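Long-range contacts in CalU16 (Micromonospora echinospora, PDB 4FPW), which probably confers self-sacrifice resistance to an enediyne antibiotic on the producing organism, as an AHA1-family member of the Bet v 1-like clan: residues R26-A31 / S101-G106; T6-G11 / G170-A175; N47-E52 / D133-F138; E35-C40 / V96-S101; G55-G60 / G71-C76. All coordinates share one frame; numbering follows the deposited sequence.

Contact 2 closes the widest loop: strand 7-15, at one edge of the antiparallel sheet, meets helix 161-177 near the C terminus, and the other four contacts are nested inside. Strand 20-29 runs next, and its end meets the turn after strand 94-103 in contact 1. Inside that loop lies contact 4, where helix 33-41 packs on strand 94-103; the two contacts share Ser101. Contact 3 joins the end of helix 43-49 to the end of helix 118-138, crossing contacts 1 and 4 along the chain, and its Leu135 touches both Tyr29 and Cys40. Contact 5, a short closure near the other sheet edge, nests within all the rest and reaches contact 4 through Cys76 and Trp37.

Contact 1: R26-A31 / S101-G106; sequences RQRYDA and SEEGDG
Gly106 lies against the carbonyl oxygens of Tyr29 and Ala31 where strand 20-29 runs out beside the type II' turn Glu103-Gly106, the hairpin connection between strands 94-103 and 106-115. This is the snug side. The CA of Gly106, with no side chain in the way, approaches Tyr29 O to 3.3 Å and gives a CA-H...O contact to Ala31 O, also 3.3 Å; backbone hydrogen bonding between Tyr29 and Thr107 continues the pairing next door.

The outer side is charged and more exposed. The Glu103 carboxylate is stacked on one face of the Arg28 guanidinium, the two planes only 22° apart. Glu103 OE2 sits 3.2 Å from Arg28 NH1 but well above the plane, making an attraction of charges that no N-H aims at. Arg28 NH2 gives a weak hydrogen bond to Glu103 O and, more loosely, a long ion pair to Asp105. Two acidic groups also come close here, and one water bridges them, donating to Asp30 OD1 and Asp105 OD1, 2.6 Å from each.

Contact 2: T6-G11 / G170-A175; sequences TERALG and GEAWAA
Arg8 lays its aliphatic chain over one face of the Trp173 indole, and this CH-pi packing carries most of the contact. With its chain extended from CG to NE (chi2 175°), Arg8 spreads three methylenes along the ring: CB lies by Trp173 CH2, CG stands 3.4 Å from Trp173 CZ2, and CD sits over the face, 3.8 Å from the centroid of the six-membered ring and 27° off its normal. The guanidinium stands well above the five-membered ring, its plane steeply inclined to the indole's. Its CZ is 5.5 Å from that ring's centroid, so any cation-pi attraction is weak at most.

The methyl of Ala172 packs in van der Waals contact over one face of the Arg8 guanidinium. The apolar touch is that of Leu10 CD2, which reaches the ring rim 4.1 Å from Trp173 CZ3. Strand 7-15, outermost in the antiparallel sheet, and helix 161-177, which follows the unmodelled residues 140-158, run roughly the same way, the axes of segments 7-11 and 170-175 lying 9.4 Å apart at 34°. Ile23 and Ile25 of strand 20-29 also touch the indole.

The polar part is settled by a third element. Glu129 of helix 118-138 uses OE2 for a salt bridge with Arg8 NE and OE1 to accept the hydrogen bond of Trp173 NE1, so one carboxylate fixes both Arg8 and Trp173. Backbone oxygen enters once: Ala9 O lies in the plane of the indole, at its edge, 3.2 Å from Trp173 CZ3.

Contact 3: N47-E52 / D133-F138; sequences NRWFIE and DFLGMF
The Trp49 indole is sandwiched, with Leu135 on one face and its own neighbour Phe50 on the other. Leu135 CB stands 3.9 Å from the centroid of the six-membered ring, only 13° off the normal, and Phe50 CB is 3.4 Å above the opposite face, near the rim. Phe138 adds a third flat group: its plane is within 25° of the indole's, but the rings are slid so far apart, 5.1 Å between the centroids of the five-membered ring and the phenyl, that they hardly overlap, and the touch falls to Trp49 CD1 against Phe138 CD2. In this Bet v 1-like fold the contact joins the end of the short helix 43-49 to the last turn of the long helix 118-138.

The first torsion of Trp49 (chi1 58°) sets CG between the backbone N and the carbonyl carbon, bringing the ring alongside the Leu135 side chain, the two pointing the same way. Its CB then presses on the helix backbone, 3.2 Å from Phe134 O. Phe134 contributes its own CB, 3.8 Å from Trp49 CB, while its ring leads away and has Met137 CE, a selenomethionine methyl, over one face.

Arg48 crosses Phe138 with its chain, CD coming 3.8 Å from Phe138 CE1, and holds its guanidinium nearly perpendicular to the phenyl. Trp49 NE1 donates a hydrogen bond to Ala39 O of helix 33-41.

Contact 4: E35-C40 / V96-S101; sequences EVWSAC and VELRLS
Helix 33-41 packs on the helix-bearing face of the antiparallel sheet in this Bet v 1-like fold, and here Val36, Trp37 and Cys40 settle onto Leu98 and Leu100 of strand 94-103. Segments 35-40 and 96-101 run nearly antiparallel, at 161°, with their axes 9.8 Å apart.

Leu100 does most of the work through one methyl. Its CG stands beside the backbone N and anti to the carbonyl carbon (chi1 -53°), sending CD1 up against the helix backbone, 3.4 Å from Trp37 N. The same methyl fits between two side chains, 3.8 Å from Val36 CG1 and 3.9 Å from Trp37 CB, and it meets the indole at its edge, in the ring plane. One turn along the helix, Leu98 CD2 reaches Cys40 CB at 4.0 Å and has the sulfur scarcely farther off; Trp37 CZ3 is a looser neighbour at 4.4 Å.

The alternate residues of the strand serve the opposite face of the sheet. There Arg99 NE donates to Glu97 OE2 over 2.6 Å, within a salt bridge, and the pair is tied on to Glu110 and Glu112 through Arg99 and to Arg13 and Arg81 through Glu97.

The chemistry is thus divided: no hydrogen bond joins these two segments, so what holds them to each other here is non-directional apolar packing, while the directional charged bonds lie on the opposite face of the sheet.

Contact 5: G55-G60 / G71-C76; sequences GDLREG and GDILRC
Glu59 turns its CG anti to the backbone N (chi1 -156°) and stays extended beyond it, which carries OE2 across to the backbone of Cys76. Cys76 N donates to that oxygen over 2.8 Å in a nearly straight bond of 166°, arriving on the anti side and 24° out of the carboxylate plane. Ile73 swings CG1 beside its own backbone N, and both of its branches press on the loop: CG2 lies 3.4 Å from Arg58 O, while CD1 meets Leu57 CD2 at 4.1 Å. Gly60 N also faces Ile73 O, but at 2.4 Å the modelled bond is too short to trust in detail.

Arg75 leaves its guanidinium to Glu77; Glu59 OE2 lies nearby as an opposite charge, beyond salt-bridge distance at 4.3 Å from Arg75 NE. The strand is irregular here, since Leu74 and Arg75 both face Thr83 in a classic beta bulge. Loop 55-60, between strands 53-54 and 62-65, rests on strand 70-77, whose Cys76 also touches Leu82 of strand 81-86 and Trp37 of helix 33-41.

Contact 1: R26-A31 / S101-G106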
# COMPACT_ATOMS: atom_id res chain seq x y z
N ARG A 26 4.56 7.53 -3.58
CA ARG A 26 5.99 7.62 -3.38
C ARG A 26 6.26 8.55 -2.22
O ARG A 26 5.77 9.69 -2.19
CB ARG A 26 6.69 8.16 -4.63
CG ARG A 26 6.30 7.46 -5.93
CD ARG A 26 7.29 7.81 -7.03
NE ARG A 26 7.09 7.01 -8.24
CZ ARG A 26 6.42 7.39 -9.33
NH1 ARG A 26 5.85 8.59 -9.43
NH2 ARG A 26 6.33 6.54 -10.35
N GLN A 27 7.05 8.05 -1.28
CA GLN A 27 7.39 8.77 -0.08
C GLN A 27 8.80 8.40 0.29
O GLN A 27 9.21 7.23 0.16
CB GLN A 27 6.49 8.35 1.06
CG GLN A 27 5.02 8.65 0.83
CD GLN A 27 4.21 8.34 2.06
OE1 GLN A 27 4.26 7.23 2.58
NE2 GLN A 27 3.45 9.32 2.54
N ARG A 28 9.54 9.40 0.74
CA ARG A 28 10.91 9.19 1.10
C ARG A 28 10.97 9.17 2.61
O ARG A 28 10.30 9.97 3.27
CB ARG A 28 11.77 10.31 0.53
CG ARG A 28 13.13 9.82 0.10
CD ARG A 28 14.16 10.91 0.11
NE ARG A 28 15.41 10.43 0.66
CZ ARG A 28 16.46 11.20 0.93
NH1 ARG A 28 16.40 12.51 0.68
NH2 ARG A 28 17.57 10.66 1.45
N TYR A 29 11.75 8.25 3.16
CA TYR A 29 11.98 8.23 4.60
C TYR A 29 13.45 8.29 4.91
O TYR A 29 14.30 7.78 4.18
CB TYR A 29 11.37 7.01 5.27
CG TYR A 29 9.90 6.87 5.01
CD1 TYR A 29 8.96 7.57 5.77
CD2 TYR A 29 9.44 6.04 4.00
CE1 TYR A 29 7.61 7.45 5.52
CE2 TYR A 29 8.10 5.91 3.74
CZ TYR A 29 7.19 6.61 4.50
OH TYR A 29 5.85 6.45 4.21
N ASP A 30 13.70 8.91 6.06
CA ASP A 30 15.02 9.23 6.58
C ASP A 30 15.50 8.08 7.48
O ASP A 30 16.24 8.29 8.44
CB ASP A 30 14.85 10.52 7.40
CG ASP A 30 16.14 11.25 7.67
OD1 ASP A 30 17.18 10.94 7.04
OD2 ASP A 30 16.08 12.14 8.54
N ALA A 31 15.02 6.87 7.20
CA ALA A 31 15.48 5.67 7.88
C ALA A 31 16.05 4.79 6.80
O ALA A 31 15.80 5.02 5.63
CB ALA A 31 14.32 4.99 8.58
N SER A 101 13.65 1.38 -2.22
CA SER A 101 14.96 1.60 -2.83
C SER A 101 15.78 2.52 -1.96
O SER A 101 15.24 3.42 -1.30
CB SER A 101 14.82 2.20 -4.24
OG SER A 101 13.73 3.11 -4.32
N GLU A 102 17.09 2.30 -1.95
CA GLU A 102 18.00 3.19 -1.25
C GLU A 102 18.10 4.49 -2.03
O GLU A 102 18.23 4.50 -3.25
CB GLU A 102 19.40 2.59 -1.14
CG GLU A 102 19.52 1.35 -0.27
CD GLU A 102 20.96 0.90 -0.16
OE1 GLU A 102 21.81 1.71 0.27
OE2 GLU A 102 21.26 -0.27 -0.51
N GLU A 103 18.00 5.58 -1.29
CA GLU A 103 18.44 6.89 -1.75
C GLU A 103 19.34 7.38 -0.63
O GLU A 103 18.86 7.73 0.45
CB GLU A 103 17.24 7.80 -1.97
CG GLU A 103 17.58 9.22 -2.40
CD GLU A 103 16.35 10.11 -2.43
OE1 GLU A 103 15.23 9.56 -2.57
OE2 GLU A 103 16.49 11.35 -2.29
N GLY A 104 20.65 7.34 -0.87
CA GLY A 104 21.65 7.64 0.16
C GLY A 104 21.41 6.87 1.46
O GLY A 104 21.14 5.66 1.45
N ASP A 105 21.49 7.59 2.58
CA ASP A 105 21.24 7.02 3.91
C ASP A 105 19.76 6.67 4.18
O ASP A 105 19.46 6.07 5.23
CB ASP A 105 21.75 7.98 4.99
CG ASP A 105 21.19 9.40 4.86
OD1 ASP A 105 20.53 9.70 3.84
OD2 ASP A 105 21.43 10.23 5.77
N GLY A 106 18.86 7.02 3.26
CA GLY A 106 17.41 6.82 3.45
C GLY A 106 16.77 5.86 2.46
O GLY A 106 17.45 5.06 1.80
O HOH W 1 18.12 10.28 4.68

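Contact 2: T6-G11 / G170-A175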
# COMPACT_ATOMS: atom_id res chain seq x y z
N THR A 6 4.83 13.38 -0.24
CA THR A 6 4.36 12.33 -1.16
C THR A 6 3.98 12.82 -2.58
O THR A 6 3.36 13.88 -2.76
CB THR A 6 3.17 11.49 -0.60
OG1 THR A 6 2.05 11.56 -1.49
CG2 THR A 6 2.76 11.90 0.82
N GLU A 7 4.37 11.99 -3.55
CA GLU A 7 4.05 12.15 -4.96
C GLU A 7 3.15 11.00 -5.35
O GLU A 7 3.54 9.82 -5.24
CB GLU A 7 5.33 12.08 -5.81
CG GLU A 7 5.12 12.21 -7.31
CD GLU A 7 6.43 12.08 -8.08
OE1 GLU A 7 6.90 10.94 -8.24
OE2 GLU A 7 6.98 13.11 -8.54
N ARG A 8 1.94 11.34 -5.79
CA ARG A 8 0.97 10.37 -6.24
C ARG A 8 1.07 10.19 -7.74
O ARG A 8 1.44 11.13 -8.46
CB ARG A 8 -0.44 10.86 -5.94
CG ARG A 8 -0.76 11.01 -4.47
CD ARG A 8 -2.14 11.61 -4.30
NE ARG A 8 -2.24 12.26 -3.00
CZ ARG A 8 -2.27 13.58 -2.80
NH1 ARG A 8 -2.26 14.43 -3.82
NH2 ARG A 8 -2.34 14.05 -1.56
N ALA A 9 0.69 9.00 -8.20
CA ALA A 9 0.69 8.70 -9.62
C ALA A 9 -0.22 7.51 -9.99
O ALA A 9 -0.86 6.88 -9.12
CB ALA A 9 2.11 8.45 -10.10
N LEU A 10 -0.29 7.25 -11.29
CA LEU A 10 -1.10 6.20 -11.86
C LEU A 10 -0.24 5.34 -12.76
O LEU A 10 0.54 5.85 -13.55
CB LEU A 10 -2.26 6.79 -12.65
CG LEU A 10 -3.22 7.63 -11.80
CD1 LEU A 10 -4.28 8.26 -12.68
CD2 LEU A 10 -3.86 6.79 -10.71
N GLY A 11 -0.38 4.03 -12.60
CA GLY A 11 0.25 3.06 -13.48
C GLY A 11 -0.76 2.15 -14.16
O GLY A 11 -1.95 2.48 -14.27
N GLY A 170 -8.96 12.40 -1.67
CA GLY A 170 -9.86 11.83 -2.67
C GLY A 170 -9.98 12.68 -3.93
O GLY A 170 -10.00 12.15 -5.03
N GLU A 171 -10.07 14.00 -3.76
CA GLU A 171 -10.09 14.91 -4.92
C GLU A 171 -8.82 14.80 -5.78
O GLU A 171 -8.88 14.81 -7.01
CB GLU A 171 -10.30 16.35 -4.47
CG GLU A 171 -11.75 16.69 -4.13
CD GLU A 171 -11.88 17.96 -3.31
OE1 GLU A 171 -10.93 18.79 -3.31
OE2 GLU A 171 -12.94 18.14 -2.67
N ALA A 172 -7.67 14.66 -5.12
CA ALA A 172 -6.41 14.47 -5.83
C ALA A 172 -6.37 13.21 -6.68
O ALA A 172 -6.00 13.26 -7.86
CB ALA A 172 -5.25 14.48 -4.85
N TRP A 173 -6.73 12.07 -6.10
CA TRP A 173 -6.82 10.83 -6.88
C TRP A 173 -7.96 10.90 -7.92
O TRP A 173 -7.78 10.48 -9.07
CB TRP A 173 -7.04 9.66 -5.95
CG TRP A 173 -5.87 9.32 -5.11
CD1 TRP A 173 -5.78 9.45 -3.76
CD2 TRP A 173 -4.63 8.78 -5.54
NE1 TRP A 173 -4.56 9.00 -3.32
CE2 TRP A 173 -3.83 8.59 -4.40
CE3 TRP A 173 -4.11 8.42 -6.79
CZ2 TRP A 173 -2.54 8.07 -4.46
CZ3 TRP A 173 -2.85 7.90 -6.86
CH2 TRP A 173 -2.06 7.73 -5.69
N ALA A 174 -9.11 11.44 -7.53
CA ALA A 174 -10.23 11.58 -8.46
C ALA A 174 -9.84 12.38 -9.69
O ALA A 174 -10.19 12.01 -10.81
CB ALA A 174 -11.43 12.22 -7.78
N ALA A 175 -9.11 13.48 -9.47
CA ALA A 175 -8.70 14.37 -10.55
C ALA A 175 -7.62 13.76 -11.42
O ALA A 175 -7.59 13.98 -12.61
CB ALA A 175 -8.24 15.71 -9.99

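Contact 3: N47-E52 / D133-F138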
# COMPACT_ATOMS: atom_id res chain seq x y z
N ASN A 47 2.00 -3.85 13.57
CA ASN A 47 0.98 -3.75 14.59
C ASN A 47 0.90 -2.38 15.25
O ASN A 47 -0.14 -2.00 15.81
CB ASN A 47 1.25 -4.77 15.69
CG ASN A 47 0.07 -5.66 15.98
OD1 ASN A 47 0.17 -6.57 16.82
ND2 ASN A 47 -1.08 -5.41 15.32
N ARG A 48 2.01 -1.66 15.25
CA ARG A 48 2.04 -0.36 15.84
C ARG A 48 1.20 0.59 15.00
O ARG A 48 0.26 1.20 15.51
CB ARG A 48 3.47 0.15 15.97
CG ARG A 48 4.32 -0.70 16.90
CD ARG A 48 4.95 0.09 18.06
NE ARG A 48 4.05 0.82 18.98
CZ ARG A 48 2.85 0.43 19.44
NH1 ARG A 48 2.29 -0.73 19.09
NH2 ARG A 48 2.18 1.23 20.27
N TRP A 49 1.49 0.67 13.71
CA TRP A 49 0.95 1.75 12.89
C TRP A 49 -0.25 1.35 12.05
O TRP A 49 -0.99 2.23 11.61
CB TRP A 49 2.04 2.37 12.01
CG TRP A 49 2.73 1.42 11.10
CD1 TRP A 49 3.81 0.65 11.38
CD2 TRP A 49 2.38 1.14 9.74
NE1 TRP A 49 4.16 -0.10 10.28
CE2 TRP A 49 3.30 0.18 9.26
CE3 TRP A 49 1.39 1.61 8.88
CZ2 TRP A 49 3.24 -0.32 7.96
CZ3 TRP A 49 1.33 1.11 7.59
CH2 TRP A 49 2.26 0.16 7.14
N PHE A 50 -0.44 0.06 11.81
CA PHE A 50 -1.57 -0.41 11.01
C PHE A 50 -2.18 -1.66 11.65
O PHE A 50 -2.01 -1.87 12.85
CB PHE A 50 -1.11 -0.63 9.55
CG PHE A 50 -2.23 -0.85 8.55
CD1 PHE A 50 -3.25 0.07 8.39
CD2 PHE A 50 -2.24 -1.97 7.74
CE1 PHE A 50 -4.26 -0.12 7.46
CE2 PHE A 50 -3.25 -2.18 6.81
CZ PHE A 50 -4.27 -1.25 6.67
N ILE A 51 -2.93 -2.45 10.88
CA ILE A 51 -3.52 -3.71 11.30
C ILE A 51 -2.57 -4.87 11.08
O ILE A 51 -2.12 -5.08 9.96
CB ILE A 51 -4.75 -4.08 10.42
CG1 ILE A 51 -5.84 -2.98 10.48
CG2 ILE A 51 -5.35 -5.41 10.87
CD1 ILE A 51 -6.92 -3.14 9.42
N GLU A 52 -2.32 -5.67 12.11
CA GLU A 52 -1.48 -6.85 11.95
C GLU A 52 -2.06 -7.95 11.06
O GLU A 52 -3.23 -8.31 11.21
CB GLU A 52 -1.14 -7.50 13.28
CG GLU A 52 -0.05 -8.54 13.15
CD GLU A 52 0.02 -9.45 14.34
OE1 GLU A 52 0.11 -8.93 15.47
OE2 GLU A 52 -0.02 -10.69 14.15
N ASP A 133 0.58 7.59 6.74
CA ASP A 133 0.74 8.59 7.81
C ASP A 133 1.24 7.94 9.08
O ASP A 133 2.18 8.44 9.70
CB ASP A 133 -0.57 9.31 8.16
CG ASP A 133 -0.98 10.31 7.11
OD1 ASP A 133 -0.24 10.50 6.12
OD2 ASP A 133 -2.04 10.93 7.29
N PHE A 134 0.63 6.83 9.47
CA PHE A 134 0.98 6.18 10.72
C PHE A 134 2.32 5.45 10.62
O PHE A 134 3.06 5.37 11.60
CB PHE A 134 -0.18 5.34 11.25
CG PHE A 134 -1.32 6.19 11.75
CD1 PHE A 134 -1.45 6.49 13.10
CD2 PHE A 134 -2.24 6.75 10.86
CE1 PHE A 134 -2.48 7.31 13.55
CE2 PHE A 134 -3.27 7.56 11.30
CZ PHE A 134 -3.39 7.85 12.65
N LEU A 135 2.67 4.97 9.43
CA LEU A 135 4.04 4.53 9.19
C LEU A 135 4.99 5.70 9.46
O LEU A 135 5.90 5.59 10.28
CB LEU A 135 4.21 4.00 7.77
CG LEU A 135 5.64 3.70 7.33
CD1 LEU A 135 6.33 2.71 8.26
CD2 LEU A 135 5.64 3.19 5.90
N GLY A 136 4.75 6.82 8.79
CA GLY A 136 5.51 8.03 9.01
C GLY A 136 5.64 8.35 10.48
O GLY A 136 6.76 8.49 10.97
N MSE A 137 4.51 8.47 11.18
CA MSE A 137 4.52 8.69 12.63
C MSE A 137 5.37 7.64 13.33
O MSE A 137 6.12 7.95 14.26
CB MSE A 137 3.12 8.60 13.22
CG MSE A 137 2.20 9.76 12.88
SE MSE A 137 0.76 9.79 13.97
CE MSE A 137 -0.45 10.45 12.82
N PHE A 138 5.23 6.39 12.89
CA PHE A 138 5.91 5.27 13.54
C PHE A 138 7.41 5.39 13.37
O PHE A 138 8.16 5.26 14.34
CB PHE A 138 5.40 3.94 12.98
CG PHE A 138 6.18 2.75 13.43
CD1 PHE A 138 6.36 2.50 14.78
CD2 PHE A 138 6.69 1.85 12.51
CE1 PHE A 138 7.06 1.38 15.20
CE2 PHE A 138 7.39 0.73 12.92
CZ PHE A 138 7.58 0.50 14.27

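Contact 4: E35-C40 / V96-S101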
# COMPACT_ATOMS: atom_id res chain seq x y z
N GLU A 35 15.29 -1.11 8.12
CA GLU A 35 14.38 -0.66 9.17
C GLU A 35 12.99 -0.46 8.59
O GLU A 35 12.01 -0.82 9.21
CB GLU A 35 14.88 0.64 9.79
CG GLU A 35 16.21 0.51 10.52
CD GLU A 35 16.72 1.81 11.13
OE1 GLU A 35 15.90 2.65 11.56
OE2 GLU A 35 17.96 2.00 11.19
N VAL A 36 12.93 0.11 7.39
CA VAL A 36 11.65 0.37 6.74
C VAL A 36 11.04 -0.97 6.32
O VAL A 36 9.85 -1.18 6.49
CB VAL A 36 11.81 1.30 5.53
CG1 VAL A 36 10.47 1.54 4.85
CG2 VAL A 36 12.41 2.64 5.95
N TRP A 37 11.85 -1.87 5.76
CA TRP A 37 11.40 -3.24 5.46
C TRP A 37 10.81 -3.96 6.68
O TRP A 37 9.67 -4.42 6.66
CB TRP A 37 12.55 -4.09 4.90
CG TRP A 37 12.14 -5.48 4.57
CD1 TRP A 37 12.48 -6.62 5.23
CD2 TRP A 37 11.28 -5.88 3.49
NE1 TRP A 37 11.89 -7.71 4.63
CE2 TRP A 37 11.15 -7.28 3.56
CE3 TRP A 37 10.61 -5.18 2.47
CZ2 TRP A 37 10.39 -8.00 2.64
CZ3 TRP A 37 9.85 -5.91 1.57
CH2 TRP A 37 9.75 -7.30 1.66
N SER A 38 11.60 -4.08 7.74
CA SER A 38 11.07 -4.55 9.02
C SER A 38 9.74 -3.89 9.45
O SER A 38 8.84 -4.57 9.94
CB SER A 38 12.10 -4.34 10.11
OG SER A 38 12.79 -5.55 10.35
N ALA A 39 9.64 -2.57 9.28
CA ALA A 39 8.47 -1.81 9.75
C ALA A 39 7.25 -2.09 8.92
O ALA A 39 6.13 -1.86 9.37
CB ALA A 39 8.76 -0.33 9.71
N CYS A 40 7.48 -2.56 7.70
CA CYS A 40 6.45 -2.83 6.72
C CYS A 40 6.18 -4.33 6.56
O CYS A 40 5.33 -4.72 5.76
CB CYS A 40 6.88 -2.26 5.36
SG CYS A 40 6.21 -0.63 4.99
N VAL A 96 -1.27 -5.56 -4.71
CA VAL A 96 -0.56 -4.47 -4.07
C VAL A 96 0.93 -4.81 -4.09
O VAL A 96 1.32 -5.98 -3.95
CB VAL A 96 -1.02 -4.24 -2.61
CG1 VAL A 96 -0.59 -2.85 -2.14
CG2 VAL A 96 -2.52 -4.37 -2.46
N GLU A 97 1.77 -3.77 -4.25
CA GLU A 97 3.20 -3.99 -4.30
C GLU A 97 3.95 -2.91 -3.57
O GLU A 97 3.63 -1.73 -3.67
CB GLU A 97 3.71 -4.07 -5.73
CG GLU A 97 5.12 -4.60 -5.84
CD GLU A 97 5.61 -4.68 -7.27
OE1 GLU A 97 5.23 -5.62 -7.99
OE2 GLU A 97 6.37 -3.78 -7.68
N LEU A 98 4.96 -3.34 -2.84
CA LEU A 98 5.82 -2.41 -2.16
C LEU A 98 7.22 -2.60 -2.70
O LEU A 98 7.72 -3.72 -2.70
CB LEU A 98 5.80 -2.67 -0.67
CG LEU A 98 6.64 -1.66 0.12
CD1 LEU A 98 5.78 -0.47 0.49
CD2 LEU A 98 7.23 -2.32 1.35
N ARG A 99 7.83 -1.50 -3.15
CA ARG A 99 9.25 -1.45 -3.48
C ARG A 99 9.93 -0.40 -2.61
O ARG A 99 9.49 0.75 -2.55
CB ARG A 99 9.46 -1.06 -4.94
CG ARG A 99 8.63 -1.86 -5.92
CD ARG A 99 8.63 -1.23 -7.31
NE ARG A 99 7.31 -1.39 -7.91
CZ ARG A 99 6.37 -0.45 -8.00
NH1 ARG A 99 6.59 0.79 -7.58
NH2 ARG A 99 5.20 -0.76 -8.57
N LEU A 100 11.00 -0.82 -1.93
CA LEU A 100 11.87 0.07 -1.19
C LEU A 100 13.20 0.16 -1.93
O LEU A 100 13.80 -0.88 -2.24
CB LEU A 100 12.11 -0.46 0.21
CG LEU A 100 10.89 -0.81 1.05
CD1 LEU A 100 11.30 -1.29 2.43
CD2 LEU A 100 9.94 0.38 1.16
N SER A 101 13.65 1.38 -2.22
CA SER A 101 14.96 1.60 -2.83
C SER A 101 15.78 2.52 -1.96
O SER A 101 15.24 3.42 -1.30
CB SER A 101 14.82 2.20 -4.24
OG SER A 101 13.73 3.11 -4.32

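Contact 5: G55-G60 / G71-C76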
# COMPACT_ATOMS: atom_id res chain seq x y z
N GLY A 55 -1.64 -15.49 9.54
CA GLY A 55 -1.37 -16.55 8.59
C GLY A 55 0.12 -16.78 8.59
O GLY A 55 0.81 -16.25 9.46
N ASP A 56 0.60 -17.57 7.63
CA ASP A 56 2.03 -17.75 7.41
C ASP A 56 2.53 -16.60 6.55
O ASP A 56 2.27 -16.55 5.33
CB ASP A 56 2.37 -19.10 6.76
CG ASP A 56 1.53 -19.39 5.53
OD1 ASP A 56 2.09 -19.91 4.54
OD2 ASP A 56 0.31 -19.10 5.54
N LEU A 57 3.21 -15.65 7.19
CA LEU A 57 3.89 -14.57 6.48
C LEU A 57 5.20 -15.10 5.89
O LEU A 57 6.24 -15.12 6.54
CB LEU A 57 4.12 -13.37 7.40
CG LEU A 57 2.86 -12.84 8.09
CD1 LEU A 57 3.19 -11.59 8.89
CD2 LEU A 57 1.72 -12.57 7.12
N ARG A 58 5.09 -15.57 4.65
CA ARG A 58 6.21 -16.02 3.84
C ARG A 58 5.70 -16.17 2.42
O ARG A 58 4.49 -16.20 2.19
CB ARG A 58 6.78 -17.35 4.35
CG ARG A 58 5.73 -18.44 4.54
CD ARG A 58 6.27 -19.85 4.28
NE ARG A 58 5.18 -20.81 4.09
CZ ARG A 58 4.52 -21.01 2.95
NH1 ARG A 58 4.82 -20.34 1.84
NH2 ARG A 58 3.54 -21.91 2.91
N GLU A 59 6.62 -16.27 1.46
CA GLU A 59 6.27 -16.24 0.04
C GLU A 59 5.33 -17.39 -0.31
O GLU A 59 5.48 -18.48 0.21
CB GLU A 59 7.53 -16.31 -0.82
CG GLU A 59 7.38 -15.74 -2.21
CD GLU A 59 8.71 -15.59 -2.90
OE1 GLU A 59 9.47 -16.56 -2.94
OE2 GLU A 59 9.01 -14.50 -3.43
N GLY A 60 4.33 -17.13 -1.15
CA GLY A 60 3.28 -18.11 -1.43
C GLY A 60 2.36 -18.39 -0.25
O GLY A 60 1.34 -19.06 -0.42
N GLY A 71 -5.33 -12.14 1.66
CA GLY A 71 -4.81 -12.39 0.35
C GLY A 71 -3.63 -13.29 0.44
O GLY A 71 -3.33 -13.81 1.51
N ASP A 72 -2.98 -13.47 -0.69
CA ASP A 72 -1.82 -14.33 -0.73
C ASP A 72 -0.58 -13.50 -0.87
O ASP A 72 -0.64 -12.30 -1.15
CB ASP A 72 -1.97 -15.36 -1.84
CG ASP A 72 -3.11 -16.30 -1.56
OD1 ASP A 72 -3.00 -17.08 -0.58
OD2 ASP A 72 -4.13 -16.23 -2.28
N ILE A 73 0.54 -14.16 -0.63
CA ILE A 73 1.82 -13.54 -0.66
C ILE A 73 2.48 -14.08 -1.90
O ILE A 73 3.17 -15.11 -1.86
CB ILE A 73 2.58 -13.86 0.64
CG1 ILE A 73 1.79 -13.31 1.84
CG2 ILE A 73 3.99 -13.28 0.61
CD1 ILE A 73 2.41 -13.59 3.19
N LEU A 74 2.25 -13.38 -3.01
CA LEU A 74 2.80 -13.78 -4.31
C LEU A 74 4.33 -13.67 -4.30
O LEU A 74 5.02 -14.69 -4.41
CB LEU A 74 2.18 -12.94 -5.45
CG LEU A 74 0.65 -12.77 -5.42
CD1 LEU A 74 0.13 -11.87 -6.54
CD2 LEU A 74 -0.04 -14.13 -5.46
N ARG A 75 4.86 -12.46 -4.11
CA ARG A 75 6.33 -12.21 -4.15
C ARG A 75 6.87 -11.56 -2.87
O ARG A 75 6.26 -10.63 -2.33
CB ARG A 75 6.67 -11.32 -5.34
CG ARG A 75 8.10 -11.44 -5.83
CD ARG A 75 8.27 -12.69 -6.66
NE ARG A 75 9.56 -12.73 -7.31
CZ ARG A 75 10.15 -13.82 -7.80
NH1 ARG A 75 9.55 -15.00 -7.71
NH2 ARG A 75 11.34 -13.72 -8.36
N CYS A 76 8.02 -12.03 -2.42
CA CYS A 76 8.71 -11.46 -1.26
C CYS A 76 10.21 -11.49 -1.51
O CYS A 76 10.85 -12.56 -1.44
CB CYS A 76 8.35 -12.21 0.02
SG CYS A 76 8.54 -11.22 1.54
O HOH W 2 -1.11 -18.86 -1.14